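Local coordinates for protein aminotransferase TlmJ (Streptoalloteichus hindustanus, PDB 5UID) that probably catalyses pyridoxal 5'-phosphate-dependent transamination, possibly in natural-product biosynthesis, as a member of the DegT/DnrJ/EryC1 aminotransferase family, at residues I7-T13 with L358-L364; S84-V88 with F328-H334; N112-V118 with P138-I144; H133-Y137 with S298-W304. All coordinates share one frame; numbering follows the deposited sequence.

Contact 1: residues I7-T13 with L358-L364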
# COMPACT_ATOMS: atom_id res chain seq x y z
N ILE A 7 -12.90 24.49 9.83
CA ILE A 7 -13.61 23.31 10.32
C ILE A 7 -13.68 22.30 9.18
O ILE A 7 -14.31 22.56 8.15
CB ILE A 7 -15.01 23.68 10.82
CG1 ILE A 7 -14.91 24.63 12.02
CG2 ILE A 7 -15.80 22.43 11.17
CD1 ILE A 7 -16.25 25.07 12.55
N ASN A 8 -13.04 21.15 9.36
CA ASN A 8 -12.91 20.16 8.30
C ASN A 8 -14.11 19.23 8.25
O ASN A 8 -14.83 19.03 9.23
CB ASN A 8 -11.63 19.34 8.49
CG ASN A 8 -10.39 20.20 8.63
OD1 ASN A 8 -9.91 20.77 7.65
ND2 ASN A 8 -9.86 20.29 9.84
N VAL A 9 -14.32 18.63 7.07
CA VAL A 9 -15.40 17.67 6.88
C VAL A 9 -15.04 16.32 7.49
O VAL A 9 -15.88 15.67 8.12
CB VAL A 9 -15.74 17.53 5.38
CG1 VAL A 9 -16.88 16.55 5.18
CG2 VAL A 9 -16.10 18.88 4.80
N PHE A 10 -13.80 15.89 7.30
CA PHE A 10 -13.29 14.65 7.88
C PHE A 10 -12.10 14.97 8.77
O PHE A 10 -11.30 15.85 8.45
CB PHE A 10 -12.86 13.66 6.78
CG PHE A 10 -13.80 13.59 5.62
CD1 PHE A 10 -15.01 12.94 5.74
CD2 PHE A 10 -13.47 14.17 4.41
CE1 PHE A 10 -15.88 12.87 4.67
CE2 PHE A 10 -14.34 14.10 3.33
CZ PHE A 10 -15.55 13.45 3.46
N GLN A 11 -12.00 14.27 9.89
CA GLN A 11 -10.85 14.45 10.77
C GLN A 11 -10.71 13.26 11.71
O GLN A 11 -11.67 12.88 12.38
CB GLN A 11 -10.98 15.75 11.57
CG GLN A 11 -9.75 16.07 12.39
CD GLN A 11 -9.78 17.47 12.96
OE1 GLN A 11 -10.33 18.39 12.34
NE2 GLN A 11 -9.20 17.65 14.13
N PRO A 12 -9.53 12.64 11.78
CA PRO A 12 -9.31 11.55 12.73
C PRO A 12 -8.92 12.07 14.10
O PRO A 12 -8.52 13.22 14.28
CB PRO A 12 -8.17 10.76 12.09
CG PRO A 12 -7.38 11.80 11.36
CD PRO A 12 -8.37 12.85 10.89
N THR A 13 -9.03 11.18 15.09
CA THR A 13 -8.62 11.48 16.47
C THR A 13 -7.68 10.37 16.94
O THR A 13 -8.13 9.29 17.34
CB THR A 13 -9.82 11.62 17.41
OG1 THR A 13 -10.66 10.46 17.31
CG2 THR A 13 -10.62 12.86 17.07
N LEU A 358 -21.74 18.18 5.21
CA LEU A 358 -21.32 19.06 6.28
C LEU A 358 -20.31 18.36 7.18
O LEU A 358 -20.27 17.13 7.24
CB LEU A 358 -22.52 19.51 7.11
CG LEU A 358 -23.69 20.15 6.36
CD1 LEU A 358 -24.75 20.62 7.35
CD2 LEU A 358 -23.23 21.30 5.48
N PRO A 359 -19.47 19.13 7.88
CA PRO A 359 -18.48 18.52 8.79
C PRO A 359 -19.13 17.56 9.78
O PRO A 359 -20.11 17.90 10.45
CB PRO A 359 -17.87 19.73 9.50
CG PRO A 359 -18.02 20.84 8.52
CD PRO A 359 -19.32 20.59 7.82
N LEU A 360 -18.58 16.35 9.86
CA LEU A 360 -19.10 15.34 10.78
C LEU A 360 -17.94 14.42 11.16
O LEU A 360 -17.53 13.57 10.36
CB LEU A 360 -20.24 14.56 10.16
CG LEU A 360 -20.83 13.44 11.03
CD1 LEU A 360 -21.37 14.00 12.33
CD2 LEU A 360 -21.90 12.67 10.27
N HIS A 361 -17.41 14.59 12.37
CA HIS A 361 -16.36 13.74 12.91
C HIS A 361 -16.27 13.99 14.40
O HIS A 361 -16.74 15.01 14.91
CB HIS A 361 -15.01 14.01 12.22
CG HIS A 361 -14.59 15.44 12.25
ND1 HIS A 361 -14.00 16.02 13.36
CD2 HIS A 361 -14.67 16.41 11.32
CE1 HIS A 361 -13.74 17.29 13.10
NE2 HIS A 361 -14.14 17.55 11.87
N GLN A 362 -15.66 13.04 15.11
CA GLN A 362 -15.63 13.11 16.57
C GLN A 362 -14.65 14.14 17.10
O GLN A 362 -14.56 14.29 18.33
CB GLN A 362 -15.31 11.73 17.17
CG GLN A 362 -13.91 11.20 16.86
CD GLN A 362 -13.83 10.51 15.52
OE1 GLN A 362 -14.80 10.50 14.75
NE2 GLN A 362 -12.68 9.91 15.23
N ALA A 363 -13.92 14.85 16.24
CA ALA A 363 -13.07 15.95 16.70
C ALA A 363 -13.80 17.28 16.75
O ALA A 363 -13.23 18.26 17.24
CB ALA A 363 -11.84 16.08 15.79
N LEU A 364 -15.03 17.34 16.25
CA LEU A 364 -15.80 18.58 16.30
C LEU A 364 -16.18 18.91 17.74
O LEU A 364 -16.73 18.06 18.45
CB LEU A 364 -17.06 18.45 15.44
CG LEU A 364 -16.88 18.31 13.93
CD1 LEU A 364 -18.20 17.96 13.26
CD2 LEU A 364 -16.30 19.59 13.35
O HOH W 1 -12.62 20.16 11.75
O HOH W 2 -12.39 10.15 12.37
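The imidazole of His-361 lies between an apolar group on each of its two faces. Gln-11 CB sits almost on the ring normal, 3.4 Å from the centroid, in a CH-pi contact; Leu-364 CG covers the opposite face nearer the rim. With chi1 at 54°, CG stands between the backbone N and the carbonyl carbon, and the ring is turned so that its edge meets the carbonyl oxygens of Asn-8 and Val-9. Farther along, Ile-7 CG2 touches Leu-364 CD2 at 3.6 Å and also rests on Pro-359, while Ala-363 CB packs against Thr-13 CG2 and the amide end of Gln-11.

Polar links run beside this packing. Leu-360 N gives a nearly straight backbone bond to Val-9 O (3.3 Å, 174°), and His-361 NE2 a weak one to Asn-8 O at 3.1 Å. The Gln-362 amide donates from NE2 to Thr-13 OG1, with the hydroxyl in the amide plane at 3.0 Å; its OE1 is taken by Arg-269.

Two waters complete the seam. One accepts from Asn-8 N at 2.6 Å, donates to Gln-11 OE1 and bonds His-361 NE2; the other joins Gln-362 NE2 to Gln-11 O. Gln-11 and Pro-12 also pack on Gly-29 of the second subunit. The arrangement ties the N-terminal loop, beside the dimer interface, to the C-terminal part of the chain, consistent with the fold-type I plan, in which N-terminal and C-terminal segments pack together.

Contact 2: residues S84-V88 with F328-H334. With SO4 (sulfate ion), chain E.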
# COMPACT_ATOMS: atom_id res chain seq x y z
N SER A 84 -23.59 4.69 -9.54
CA SER A 84 -22.79 5.83 -9.99
C SER A 84 -22.15 6.55 -8.82
O SER A 84 -21.05 7.10 -8.95
CB SER A 84 -23.66 6.78 -10.81
OG SER A 84 -22.90 7.87 -11.30
N ILE A 85 -22.81 6.55 -7.67
CA ILE A 85 -22.25 7.14 -6.45
C ILE A 85 -21.41 6.05 -5.80
O ILE A 85 -21.81 5.38 -4.84
CB ILE A 85 -23.33 7.70 -5.52
CG1 ILE A 85 -24.26 8.63 -6.30
CG2 ILE A 85 -22.70 8.43 -4.34
CD1 ILE A 85 -23.55 9.77 -7.00
N SER A 86 -20.22 5.84 -6.35
CA SER A 86 -19.26 4.89 -5.80
C SER A 86 -17.88 5.54 -5.78
O SER A 86 -17.62 6.52 -6.48
CB SER A 86 -19.21 3.59 -6.61
OG SER A 86 -20.43 2.87 -6.50
N PHE A 87 -17.00 4.98 -4.96
CA PHE A 87 -15.63 5.44 -4.91
C PHE A 87 -14.91 5.11 -6.21
O PHE A 87 -15.13 4.05 -6.80
CB PHE A 87 -14.89 4.81 -3.72
CG PHE A 87 -13.46 5.25 -3.60
CD1 PHE A 87 -13.15 6.55 -3.25
CD2 PHE A 87 -12.43 4.35 -3.82
CE1 PHE A 87 -11.83 6.96 -3.14
CE2 PHE A 87 -11.11 4.75 -3.70
CZ PHE A 87 -10.81 6.05 -3.36
N VAL A 88 -14.06 6.04 -6.66
CA VAL A 88 -13.40 5.89 -7.96
C VAL A 88 -12.56 4.61 -8.01
O VAL A 88 -12.45 3.98 -9.07
CB VAL A 88 -12.56 7.14 -8.28
CG1 VAL A 88 -11.50 7.37 -7.21
CG2 VAL A 88 -11.92 7.03 -9.65
N PHE A 328 -18.61 17.31 -1.61
CA PHE A 328 -19.58 16.31 -2.06
C PHE A 328 -18.88 14.99 -2.32
O PHE A 328 -17.83 14.95 -2.98
CB PHE A 328 -20.32 16.76 -3.32
CG PHE A 328 -21.17 15.68 -3.93
CD1 PHE A 328 -22.39 15.35 -3.36
CD2 PHE A 328 -20.75 14.99 -5.05
CE1 PHE A 328 -23.18 14.35 -3.91
CE2 PHE A 328 -21.53 13.99 -5.60
CZ PHE A 328 -22.74 13.67 -5.03
N ARG A 329 -19.46 13.91 -1.80
CA ARG A 329 -19.09 12.54 -2.13
C ARG A 329 -20.37 11.79 -2.47
O ARG A 329 -21.41 12.04 -1.86
CB ARG A 329 -18.38 11.85 -0.96
CG ARG A 329 -17.10 12.52 -0.50
CD ARG A 329 -15.97 12.32 -1.49
NE ARG A 329 -14.69 12.76 -0.94
CZ ARG A 329 -14.24 14.00 -1.03
NH1 ARG A 329 -13.06 14.32 -0.50
NH2 ARG A 329 -14.96 14.93 -1.64
N TYR A 330 -20.30 10.90 -3.45
CA TYR A 330 -19.13 10.69 -4.30
C TYR A 330 -19.49 11.15 -5.71
O TYR A 330 -20.60 10.91 -6.17
CB TYR A 330 -18.71 9.21 -4.31
CG TYR A 330 -18.33 8.68 -2.94
CD1 TYR A 330 -19.30 8.20 -2.07
CD2 TYR A 330 -17.01 8.67 -2.52
CE1 TYR A 330 -18.97 7.72 -0.82
CE2 TYR A 330 -16.66 8.19 -1.27
CZ TYR A 330 -17.65 7.72 -0.42
OH TYR A 330 -17.30 7.24 0.82
N ALA A 331 -18.55 11.81 -6.37
CA ALA A 331 -18.80 12.34 -7.70
C ALA A 331 -19.36 11.24 -8.60
O ALA A 331 -18.87 10.10 -8.57
CB ALA A 331 -17.52 12.92 -8.30
N PRO A 332 -20.40 11.52 -9.39
CA PRO A 332 -21.03 10.46 -10.18
C PRO A 332 -20.09 9.93 -11.25
O PRO A 332 -19.69 10.64 -12.17
CB PRO A 332 -22.25 11.17 -10.79
CG PRO A 332 -21.88 12.61 -10.81
CD PRO A 332 -21.02 12.84 -9.60
N LEU A 333 -19.73 8.65 -11.11
CA LEU A 333 -18.75 8.05 -12.01
C LEU A 333 -19.31 7.82 -13.41
O LEU A 333 -18.52 7.73 -14.36
CB LEU A 333 -18.24 6.74 -11.41
CG LEU A 333 -17.43 6.88 -10.13
CD1 LEU A 333 -17.04 5.51 -9.59
CD2 LEU A 333 -16.20 7.74 -10.37
N HIS A 334 -20.63 7.73 -13.56
CA HIS A 334 -21.19 7.54 -14.88
C HIS A 334 -21.03 8.77 -15.77
O HIS A 334 -21.34 8.69 -16.96
CB HIS A 334 -22.67 7.15 -14.79
CG HIS A 334 -23.60 8.31 -14.60
ND1 HIS A 334 -23.76 8.94 -13.38
CD2 HIS A 334 -24.43 8.94 -15.47
CE1 HIS A 334 -24.64 9.92 -13.51
NE2 HIS A 334 -25.06 9.94 -14.77
S SO4 E . -12.36 17.70 -1.70
O1 SO4 E . -13.28 18.63 -1.06
O2 SO4 E . -13.11 16.82 -2.60
O3 SO4 E . -11.71 16.89 -0.67
O4 SO4 E . -11.36 18.44 -2.45
O HOH W 3 -16.74 9.07 -7.20
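Next to the cofactor site, the loop after strand 79-83 meets the 328-334 loop, with Ser-84 locked onto Leu-333 and His-334. Ser-84 O accepts a nearly linear bond from Leu-333 N (3.0 Å, 175°). The serine hydroxyl, its OG anti to the backbone N at chi1 -178°, receives His-334 N at 3.2 Å and lies at the edge of the imidazole, where ND1 is only 2.5 Å from OG. That very short separation is doubtful, and either atom could be the donor. Glu-349 holds the far nitrogen, NE2, helping to set the ring's rotation.

Side-chain packing continues from there. Ile-85 CD1 lies 3.3 Å from the carbonyl oxygen Tyr-330 O and extends toward the rim of Phe-328, while CG2 approaches the edge of the Tyr-330 ring. Leu-333 CD1 comes close to Ser-86 O, and a water donates to both Ser-86 O (2.8 Å) and Ala-331 O.

The peptide bond before Tyr-330 is cis, and Arg-329 CB lies over the centre of the tyrosine ring. Arg-329 grips a sulfate with two nitrogens, NH1 to O3 at 2.9 Å and NH2 to O2 at 2.8 Å; probably from the crystallisation liquor, it may still mark an anion pocket, and Tyr-325 OH and Thr-327 OG1 bind it too. Tyr-330 OH reaches O3 of the cofactor-modified lysine at position 187, placing this contact in the wall of a fold-type I pyridoxal phosphate site.

Contact 3: residues N112-V118 with P138-I144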
# COMPACT_ATOMS: atom_id res chain seq x y z
N ASN A 112 -28.06 6.10 -2.10
CA ASN A 112 -27.88 4.66 -2.14
C ASN A 112 -28.76 4.05 -3.23
O ASN A 112 -29.85 4.56 -3.51
CB ASN A 112 -28.22 3.99 -0.80
CG ASN A 112 -27.01 3.86 0.11
OD1 ASN A 112 -25.87 3.77 -0.35
ND2 ASN A 112 -27.26 3.83 1.41
N PRO A 113 -28.32 2.97 -3.87
CA PRO A 113 -29.17 2.30 -4.85
C PRO A 113 -30.14 1.35 -4.19
O PRO A 113 -29.86 0.76 -3.14
CB PRO A 113 -28.16 1.54 -5.71
CG PRO A 113 -27.06 1.22 -4.76
CD PRO A 113 -26.97 2.39 -3.81
N THR A 114 -31.31 1.22 -4.80
CA THR A 114 -32.27 0.21 -4.40
C THR A 114 -31.96 -1.11 -5.11
O THR A 114 -31.14 -1.17 -6.02
CB THR A 114 -33.70 0.65 -4.72
OG1 THR A 114 -33.90 0.66 -6.13
CG2 THR A 114 -33.97 2.04 -4.17
N ALA A 115 -32.63 -2.17 -4.66
CA ALA A 115 -32.51 -3.45 -5.36
C ALA A 115 -33.04 -3.34 -6.79
O ALA A 115 -32.53 -4.03 -7.69
CB ALA A 115 -33.25 -4.54 -4.60
N ASP A 116 -34.04 -2.49 -7.02
CA ASP A 116 -34.57 -2.30 -8.37
C ASP A 116 -33.55 -1.60 -9.26
O ASP A 116 -33.46 -1.90 -10.46
CB ASP A 116 -35.87 -1.51 -8.31
CG ASP A 116 -37.03 -2.33 -7.78
OD1 ASP A 116 -37.01 -3.56 -7.95
OD2 ASP A 116 -37.96 -1.74 -7.18
N HIS A 117 -32.78 -0.66 -8.70
CA HIS A 117 -31.75 0.01 -9.49
C HIS A 117 -30.66 -0.96 -9.93
O HIS A 117 -30.21 -0.91 -11.08
CB HIS A 117 -31.14 1.16 -8.68
CG HIS A 117 -32.03 2.36 -8.57
ND1 HIS A 117 -32.03 3.19 -7.47
CD2 HIS A 117 -32.94 2.87 -9.44
CE1 HIS A 117 -32.91 4.16 -7.66
NE2 HIS A 117 -33.47 3.99 -8.85
N VAL A 118 -30.24 -1.85 -9.03
CA VAL A 118 -29.23 -2.84 -9.38
C VAL A 118 -29.79 -3.82 -10.41
O VAL A 118 -29.11 -4.16 -11.39
CB VAL A 118 -28.72 -3.57 -8.12
CG1 VAL A 118 -27.63 -4.57 -8.48
CG2 VAL A 118 -28.22 -2.56 -7.10
N PRO A 138 -26.99 1.75 5.86
CA PRO A 138 -26.90 0.52 5.06
C PRO A 138 -27.76 0.54 3.81
O PRO A 138 -27.40 -0.09 2.81
CB PRO A 138 -27.36 -0.57 6.04
CG PRO A 138 -27.12 0.01 7.40
CD PRO A 138 -27.38 1.48 7.26
N GLY A 139 -28.89 1.25 3.83
CA GLY A 139 -29.71 1.34 2.64
C GLY A 139 -30.50 0.07 2.38
O GLY A 139 -30.94 -0.62 3.29
N ASP A 140 -30.67 -0.24 1.09
CA ASP A 140 -31.40 -1.43 0.65
C ASP A 140 -30.50 -2.66 0.61
O ASP A 140 -30.66 -3.52 -0.26
CB ASP A 140 -32.03 -1.17 -0.71
CG ASP A 140 -33.31 -1.95 -0.91
OD1 ASP A 140 -33.88 -2.42 0.10
OD2 ASP A 140 -33.75 -2.09 -2.07
N LEU A 141 -29.55 -2.76 1.54
CA LEU A 141 -28.52 -3.80 1.47
C LEU A 141 -29.12 -5.20 1.50
O LEU A 141 -28.65 -6.09 0.78
CB LEU A 141 -27.53 -3.62 2.63
CG LEU A 141 -26.45 -4.70 2.77
CD1 LEU A 141 -25.58 -4.77 1.52
CD2 LEU A 141 -25.61 -4.45 4.00
N VAL A 142 -30.15 -5.42 2.32
CA VAL A 142 -30.70 -6.77 2.46
C VAL A 142 -31.35 -7.23 1.16
O VAL A 142 -31.12 -8.35 0.69
CB VAL A 142 -31.69 -6.82 3.64
CG1 VAL A 142 -32.42 -8.16 3.66
CG2 VAL A 142 -30.96 -6.59 4.95
N ALA A 143 -32.18 -6.37 0.56
CA ALA A 143 -32.82 -6.74 -0.70
C ALA A 143 -31.79 -6.87 -1.82
O ALA A 143 -31.93 -7.73 -2.70
CB ALA A 143 -33.89 -5.71 -1.07
N ILE A 144 -30.76 -6.02 -1.81
CA ILE A 144 -29.70 -6.12 -2.82
C ILE A 144 -28.98 -7.45 -2.69
O ILE A 144 -28.74 -8.15 -3.68
CB ILE A 144 -28.73 -4.93 -2.70
CG1 ILE A 144 -29.42 -3.64 -3.16
CG2 ILE A 144 -27.46 -5.19 -3.49
CD1 ILE A 144 -28.61 -2.39 -2.88
O HOH W 4 -28.71 0.73 -0.81
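Asp-140 and Ala-115 join the starts of two helices in the alpha/beta domain, where helix 115-119 belongs to the beta-alpha-beta crossover between the parallel strands 100-104 and 126-132. Thr-114 and His-117 form a capping box at the first of these helices: Thr-114 OG1 accepts from His-117 N at 3.1 Å, and His-117 ND1 takes a long, weak bond from Thr-114 N.

The tightly packed part faces the sheet. Ile-144 carries it, with CG1 anti to the carbonyl carbon (chi1 -70°), a rotation that brings CG1 alongside Ala-115 CA; the extended chain beyond carries CD1 to Pro-113 O at 3.4 Å. The same methyl meets Val-118 CG2 more loosely, at 4.2 Å. Beneath, Pro-113 leans on Val-131 and Pro-83, and Val-118 on Val-129 and Val-81, so this side rests on strands 126-132 and 79-83.

The outer side is thinner. Here Ala-115 and Ala-143 meet merely through their CB methyls, 3.8 Å apart, and Asp-116 next to them is exposed to solvent. A water links the two segments, donating to Pro-113 O and accepting from Asp-140 N at 2.9 Å. Near the other end, Gly-139, with phi at 76°, brings its CA close to Asn-112 ND2, obliquely to the amide plane; ND2 binds Tyr-137 O and OD1 binds Tyr-134 N.

Asp-140 stands at the N-cap of its own helix but makes no capping bond there; instead its OD2 accepts from Ala-115 N at 2.8 Å, on the anti side of the carboxylate and 19° out of its plane.

Contact 4: residues H133-Y137 with S298-W304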
# COMPACT_ATOMS: atom_id res chain seq x y z
N HIS A 133 -22.40 1.84 1.53
CA HIS A 133 -23.43 2.19 2.50
C HIS A 133 -23.31 3.68 2.75
O HIS A 133 -22.64 4.11 3.69
CB HIS A 133 -23.27 1.38 3.78
CG HIS A 133 -22.89 -0.05 3.55
ND1 HIS A 133 -21.58 -0.49 3.58
CD2 HIS A 133 -23.64 -1.15 3.28
CE1 HIS A 133 -21.54 -1.78 3.34
NE2 HIS A 133 -22.78 -2.21 3.16
N TYR A 134 -23.98 4.48 1.91
CA TYR A 134 -23.69 5.91 1.84
C TYR A 134 -23.84 6.57 3.20
O TYR A 134 -24.90 6.49 3.83
CB TYR A 134 -24.58 6.60 0.81
CG TYR A 134 -24.18 8.04 0.60
CD1 TYR A 134 -23.20 8.37 -0.33
CD2 TYR A 134 -24.74 9.06 1.35
CE1 TYR A 134 -22.81 9.68 -0.52
CE2 TYR A 134 -24.36 10.38 1.17
CZ TYR A 134 -23.39 10.68 0.24
OH TYR A 134 -23.01 11.99 0.05
N GLY A 135 -22.78 7.24 3.64
CA GLY A 135 -22.77 7.96 4.89
C GLY A 135 -22.84 7.10 6.13
O GLY A 135 -22.89 7.64 7.24
N GLY A 136 -22.83 5.77 5.99
CA GLY A 136 -23.07 4.86 7.08
C GLY A 136 -24.44 4.22 7.07
O GLY A 136 -24.64 3.20 7.74
N TYR A 137 -25.38 4.78 6.32
CA TYR A 137 -26.69 4.18 6.16
C TYR A 137 -26.56 2.90 5.35
O TYR A 137 -26.05 2.94 4.22
CB TYR A 137 -27.65 5.14 5.45
CG TYR A 137 -28.30 6.18 6.33
CD1 TYR A 137 -27.55 6.91 7.25
CD2 TYR A 137 -29.65 6.46 6.22
CE1 TYR A 137 -28.15 7.88 8.05
CE2 TYR A 137 -30.26 7.42 7.00
CZ TYR A 137 -29.50 8.13 7.92
OH TYR A 137 -30.10 9.08 8.71
N SER A 298 -26.21 3.43 12.01
CA SER A 298 -25.27 4.12 11.14
C SER A 298 -23.94 4.33 11.85
O SER A 298 -23.88 4.39 13.08
CB SER A 298 -25.84 5.47 10.68
OG SER A 298 -24.90 6.17 9.87
N SER A 299 -22.88 4.44 11.05
CA SER A 299 -21.59 4.88 11.55
C SER A 299 -21.48 6.40 11.60
O SER A 299 -20.53 6.92 12.20
CB SER A 299 -20.46 4.31 10.69
OG SER A 299 -20.52 2.90 10.65
N TYR A 300 -22.43 7.11 10.98
CA TYR A 300 -22.44 8.57 10.91
C TYR A 300 -21.14 9.10 10.31
O TYR A 300 -20.39 9.86 10.92
CB TYR A 300 -22.72 9.18 12.29
CG TYR A 300 -24.05 8.74 12.85
CD1 TYR A 300 -25.22 9.42 12.54
CD2 TYR A 300 -24.15 7.62 13.66
CE1 TYR A 300 -26.45 9.01 13.04
CE2 TYR A 300 -25.37 7.20 14.17
CZ TYR A 300 -26.51 7.90 13.85
OH TYR A 300 -27.73 7.49 14.35
N TYR A 301 -20.90 8.69 9.06
CA TYR A 301 -19.72 9.11 8.31
C TYR A 301 -19.96 10.40 7.54
O TYR A 301 -19.09 11.27 7.51
CB TYR A 301 -19.29 8.00 7.36
CG TYR A 301 -18.01 8.30 6.60
CD1 TYR A 301 -16.86 8.68 7.28
CD2 TYR A 301 -17.96 8.20 5.22
CE1 TYR A 301 -15.69 8.96 6.60
CE2 TYR A 301 -16.79 8.48 4.53
CZ TYR A 301 -15.66 8.86 5.22
OH TYR A 301 -14.50 9.14 4.54
N PHE A 302 -21.13 10.54 6.92
CA PHE A 302 -21.55 11.77 6.25
C PHE A 302 -22.78 12.34 6.94
O PHE A 302 -23.64 11.60 7.42
CB PHE A 302 -21.90 11.54 4.78
CG PHE A 302 -20.76 11.10 3.92
CD1 PHE A 302 -19.48 11.58 4.13
CD2 PHE A 302 -20.97 10.20 2.88
CE1 PHE A 302 -18.43 11.17 3.33
CE2 PHE A 302 -19.92 9.79 2.08
CZ PHE A 302 -18.65 10.27 2.31
N TYR A 303 -22.85 13.67 6.98
CA TYR A 303 -24.12 14.36 7.24
C TYR A 303 -24.40 15.20 5.99
O TYR A 303 -23.88 16.31 5.85
CB TYR A 303 -24.07 15.22 8.49
CG TYR A 303 -25.44 15.71 8.89
CD1 TYR A 303 -26.25 14.94 9.73
CD2 TYR A 303 -25.95 16.91 8.41
CE1 TYR A 303 -27.51 15.37 10.08
CE2 TYR A 303 -27.21 17.34 8.76
CZ TYR A 303 -27.99 16.57 9.60
OH TYR A 303 -29.25 17.00 9.95
N TRP A 304 -25.22 14.66 5.10
CA TRP A 304 -25.50 15.29 3.82
C TRP A 304 -26.83 16.03 3.88
O TRP A 304 -27.84 15.48 4.34
CB TRP A 304 -25.51 14.26 2.69
CG TRP A 304 -26.61 13.23 2.78
CD1 TRP A 304 -27.78 13.22 2.07
CD2 TRP A 304 -26.64 12.07 3.62
NE1 TRP A 304 -28.53 12.12 2.42
CE2 TRP A 304 -27.86 11.40 3.37
CE3 TRP A 304 -25.76 11.53 4.57
CZ2 TRP A 304 -28.21 10.22 4.02
CZ3 TRP A 304 -26.12 10.36 5.22
CH2 TRP A 304 -27.33 9.72 4.94
O HOH W 5 -25.09 8.54 9.01
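Gly-135 O is the acceptor that fastens the two segments together. Tyr-301 N reaches it at 2.9 Å from well above the carbonyl plane, the next amide, Phe-302 N, adds a weak bond at 3.4 Å, and a water donates at 3.0 Å. The same water bonds Ser-298 OG, whose hydroxyl also accepts from Tyr-300 N at 2.9 Å to close an ST turn. OG stands anti to the backbone N (chi1 178°), which carries it over the peptide of Gly-136, 3.4 Å from that residue's C. A CA-H...O contact from Ser-298 to Gly-136 O lies alongside.

Outward from this polar core the two glycines, both at positive phi, let the chains come close, and Phe-302 CD2 lies 3.5 Å from Gly-135 CA. Beyond them Tyr-134, Tyr-137, Phe-302 and Trp-304 make an aromatic cluster. The six-membered ring of Trp-304 takes part in two edge-to-face (T-shaped) pairs with opposite roles. It offers a face to the edge of Tyr-134, with the planes at 83°, while its own edge, led by CH2, points at the face of Tyr-137, 3.6 Å from CD1. Phe-302 CD2 lies over one face of Tyr-134, but those two rings meet obliquely, at 50°.

Polar ends are bound as well: Tyr-134 OH to Arg-329 O, Tyr-137 OH to Pro-290 O and Trp-304 NE1 to Ala-109 O. Rings packed together, three also bonded to backbone oxygens, imply a buried junction, and Gly-135 O, with two backbone donors, one weak, and a water, helps hold the loop after strand 126-132 against the segment leading into strand 303-306.

How the contacts relate
Contacts 1 and 2 are nested: contact 1 closes the longest loop, contact 2 lies inside it, and contacts 3 and 4 both lie within contact 2 but cross each other, their segments alternating. Contact 4 is the most central, 13 Å from contact 1 and 15 Å from both contact 2 and contact 3, centre to centre. It touches all three, whereas contacts 1 and 3, 28 Å apart, do not meet. Contacts 2 to 4 draw on the loops and helices around the seven-stranded sheet, and strands 303-306 and 355-358 pair between contacts 4 and 1. The C-terminal part of the chain is joined to the large domain, and contacts 1 and 2 reach the second subunit.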